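Local coordinates for protein WlaRA, TDP-fucose-3,4-ketoisomerase (PDB 5TPV) that belongs to the WxcM-like family of the cupin clan and binds thymidine-5'-diphosphate in a pocket that draws on both subunits of a two-chain assembly, at residues 31-36 / 108-113. Residues are numbered along the deposited sequence; the frame is centred on the assembly and turned at random.
With TYD (thymidine-5'-diphosphate), chain E.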
loop_
_atom_site.group_PDB
_atom_site.type_symbol
_atom_site.label_atom_id
_atom_site.label_comp_id
_atom_site.label_asym_id
_atom_site.label_seq_id
_atom_site.Cartn_x
_atom_site.Cartn_y
_atom_site.Cartn_z
ATOM N N ILE B 31 6.478 0.249 8.410
ATOM C CA ILE B 31 6.336 -0.216 7.031
ATOM C C ILE B 31 7.635 -0.006 6.282
ATOM O O ILE B 31 8.296 0.983 6.449
ATOM C CB ILE B 31 5.225 0.494 6.267
ATOM C CG1 ILE B 31 3.936 0.244 7.038
ATOM C CG2 ILE B 31 5.141 0.012 4.818
ATOM C CD1 ILE B 31 2.736 1.106 6.652
ATOM N N LYS B 32 8.020 -1.030 5.530
ATOM C CA LYS B 32 9.175 -1.063 4.626
ATOM C C LYS B 32 8.834 -1.583 3.184
ATOM O O LYS B 32 9.573 -1.351 2.215
ATOM C CB LYS B 32 10.118 -2.090 5.247
ATOM C CG LYS B 32 11.544 -1.702 5.578
ATOM C CD LYS B 32 11.732 -1.449 7.069
ATOM C CE LYS B 32 13.159 -1.779 7.496
ATOM N NZ LYS B 32 14.229 -1.485 6.489
ATOM N N ARG B 33 7.750 -2.326 3.052
ATOM C CA ARG B 33 7.319 -2.900 1.801
ATOM C C ARG B 33 5.801 -3.106 1.788
ATOM O O ARG B 33 5.169 -3.454 2.818
ATOM C CB ARG B 33 8.073 -4.223 1.649
ATOM C CG ARG B 33 7.431 -5.239 0.717
ATOM C CD ARG B 33 8.343 -6.430 0.414
ATOM N NE ARG B 33 8.566 -7.148 1.656
ATOM C CZ ARG B 33 8.407 -8.460 1.852
ATOM N NH1 ARG B 33 8.629 -8.946 3.044
ATOM N NH2 ARG B 33 8.044 -9.284 0.899
ATOM N N ILE B 34 5.234 -2.969 0.591
ATOM C CA ILE B 34 3.795 -3.113 0.353
ATOM C C ILE B 34 3.726 -4.021 -0.841
ATOM O O ILE B 34 4.545 -3.879 -1.701
ATOM C CB ILE B 34 3.220 -1.692 -0.023
ATOM C CG1 ILE B 34 2.281 -1.385 1.059
ATOM C CG2 ILE B 34 2.756 -1.365 -1.467
ATOM C CD1 ILE B 34 3.166 -0.968 2.179
ATOM N N PHE B 35 2.709 -4.854 -0.944
ATOM C CA PHE B 35 2.408 -5.490 -2.209
ATOM C C PHE B 35 0.924 -5.724 -2.341
ATOM O O PHE B 35 0.170 -5.678 -1.384
ATOM C CB PHE B 35 3.227 -6.790 -2.436
ATOM C CG PHE B 35 3.188 -7.750 -1.300
ATOM C CD1 PHE B 35 2.271 -8.765 -1.262
ATOM C CD2 PHE B 35 4.088 -7.639 -0.242
ATOM C CE1 PHE B 35 2.246 -9.661 -0.196
ATOM C CE2 PHE B 35 4.081 -8.552 0.808
ATOM C CZ PHE B 35 3.169 -9.582 0.832
ATOM N N TYR B 36 0.486 -5.911 -3.584
ATOM C CA TYR B 36 -0.929 -6.134 -3.851
ATOM C C TYR B 36 -1.032 -7.201 -4.932
ATOM O O TYR B 36 -0.151 -7.356 -5.804
ATOM C CB TYR B 36 -1.724 -4.820 -4.152
ATOM C CG TYR B 36 -1.034 -3.907 -5.111
ATOM C CD1 TYR B 36 -1.310 -3.961 -6.475
ATOM C CD2 TYR B 36 -0.109 -2.961 -4.674
ATOM C CE1 TYR B 36 -0.651 -3.166 -7.361
ATOM C CE2 TYR B 36 0.551 -2.160 -5.578
ATOM C CZ TYR B 36 0.288 -2.284 -6.907
ATOM O OH TYR B 36 0.938 -1.477 -7.813
ATOM N N VAL B 108 -1.269 -5.851 1.068
ATOM C CA VAL B 108 -0.475 -6.295 2.200
ATOM C C VAL B 108 0.608 -5.309 2.582
ATOM O O VAL B 108 1.392 -4.836 1.782
ATOM C CB VAL B 108 0.161 -7.666 1.854
ATOM C CG1 VAL B 108 0.716 -8.326 3.117
ATOM C CG2 VAL B 108 -0.902 -8.559 1.239
ATOM N N LEU B 109 0.662 -5.005 3.872
ATOM C CA LEU B 109 1.732 -4.202 4.446
ATOM C C LEU B 109 2.617 -5.112 5.305
ATOM O O LEU B 109 2.111 -6.006 6.015
ATOM C CB LEU B 109 1.121 -3.147 5.361
ATOM C CG LEU B 109 -0.244 -2.547 4.924
ATOM C CD1 LEU B 109 -0.812 -1.625 5.953
ATOM C CD2 LEU B 109 -0.151 -1.789 3.620
ATOM N N THR B 110 3.917 -4.854 5.250
ATOM C CA THR B 110 4.876 -5.576 6.044
ATOM C C THR B 110 6.083 -4.697 6.439
ATOM O O THR B 110 6.341 -3.602 5.916
ATOM C CB THR B 110 5.318 -6.874 5.361
ATOM O OG1 THR B 110 6.131 -7.688 6.239
ATOM C CG2 THR B 110 6.127 -6.547 4.170
ATOM N N ASN B 111 6.762 -5.185 7.467
ATOM C CA ASN B 111 7.868 -4.464 8.118
ATOM C C ASN B 111 9.234 -4.931 7.650
ATOM O O ASN B 111 10.207 -4.556 8.253
ATOM C CB ASN B 111 7.752 -4.600 9.628
ATOM C CG ASN B 111 7.833 -6.060 10.109
ATOM O OD1 ASN B 111 7.430 -6.989 9.445
ATOM N ND2 ASN B 111 8.314 -6.240 11.314
ATOM N N THR B 112 9.336 -5.702 6.562
ATOM C CA THR B 112 10.668 -6.102 6.097
ATOM C C THR B 112 10.851 -5.956 4.633
ATOM O O THR B 112 9.872 -6.012 3.901
ATOM C CB THR B 112 10.906 -7.620 6.374
ATOM O OG1 THR B 112 9.906 -8.386 5.701
ATOM C CG2 THR B 112 10.757 -7.973 7.848
ATOM N N TYR B 113 12.110 -5.927 4.186
ATOM C CA TYR B 113 12.408 -6.176 2.804
ATOM C C TYR B 113 12.140 -7.634 2.416
ATOM O O TYR B 113 12.230 -8.495 3.259
ATOM C CB TYR B 113 13.864 -5.823 2.493
ATOM C CG TYR B 113 14.226 -4.352 2.733
ATOM C CD1 TYR B 113 13.491 -3.311 2.164
ATOM C CD2 TYR B 113 15.361 -4.021 3.463
ATOM C CE1 TYR B 113 13.831 -1.998 2.347
ATOM C CE2 TYR B 113 15.725 -2.715 3.643
ATOM C CZ TYR B 113 14.940 -1.715 3.103
ATOM O OH TYR B 113 15.316 -0.427 3.308
HETATM P PA TYD E . 5.077 -15.888 -2.120
HETATM O O1A TYD E . 5.995 -17.085 -2.153
HETATM O O2A TYD E . 4.944 -15.074 -0.855
HETATM O O3A TYD E . 3.607 -16.369 -2.568
HETATM P PB TYD E . 2.294 -15.666 -1.953
HETATM O O1B TYD E . 1.155 -16.518 -2.460
HETATM O O2B TYD E . 2.509 -15.737 -0.460
HETATM O O3B TYD E . 2.329 -14.269 -2.522
HETATM O "O5'" TYD E . 5.500 -14.895 -3.315
HETATM C "C5'" TYD E . 5.218 -15.232 -4.671
HETATM C "C4'" TYD E . 6.509 -15.212 -5.481
HETATM O "O4'" TYD E . 6.853 -13.862 -5.806
HETATM C "C3'" TYD E . 7.663 -15.807 -4.691
HETATM O "O3'" TYD E . 8.198 -16.939 -5.383
HETATM C "C2'" TYD E . 8.716 -14.720 -4.581
HETATM C "C1'" TYD E . 8.147 -13.510 -5.310
HETATM N N1 TYD E . 8.030 -12.384 -4.382
HETATM C C2 TYD E . 8.969 -11.330 -4.445
HETATM O O2 TYD E . 9.886 -11.374 -5.293
HETATM N N3 TYD E . 8.896 -10.282 -3.612
HETATM C C4 TYD E . 7.928 -10.205 -2.694
HETATM O O4 TYD E . 7.864 -9.226 -1.921
HETATM C C5 TYD E . 6.930 -11.299 -2.609
HETATM C C5M TYD E . 5.823 -11.250 -1.588
HETATM C C6 TYD E . 7.037 -12.367 -3.486
#
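Arg33 reaches past Thr110 to the backbone of Thr112. Its extended chain bends at chi3 (64°), which brings the guanidinium side-on to Thr112. NE donates to Thr112 O at 2.8 Å and NH1 to Thr112 OG1 at 3.0 Å, both near the guanidinium plane. From the other side of the group, NH2 donates to O4 of thymidine-5'-diphosphate at 2.8 Å. Thr110 CG2 sits under one guanidinium face, 3.6 Å from Arg33 NE. Second-shell Thr112, which positions Arg33, is hydrogen-bonded through OG1 to Ser54 OG. Strands 33-38 and 105-110 are antiparallel neighbours in one sheet of the cupin fold. The pairing begins with a classic beta bulge: Lys32 and Arg33 stand opposite the single residue Thr110. Lys32 N bonds nearly straight to Thr110 O (174°); the bond from Arg33 N is weak. Lys32 CG lies over one face of the Tyr113 ring, toward its rim, and the bent chain brings NZ back in an off-centre cation-pi contact, 3.9 Å from the ring centroid. Val108 CB packs on a face of Phe35, 3.5 Å from its CE1, and ligand C5M covers the opposite face. Strand 33-38 pairs on its other side with the second subunit, whose Leu18 packs on Phe35.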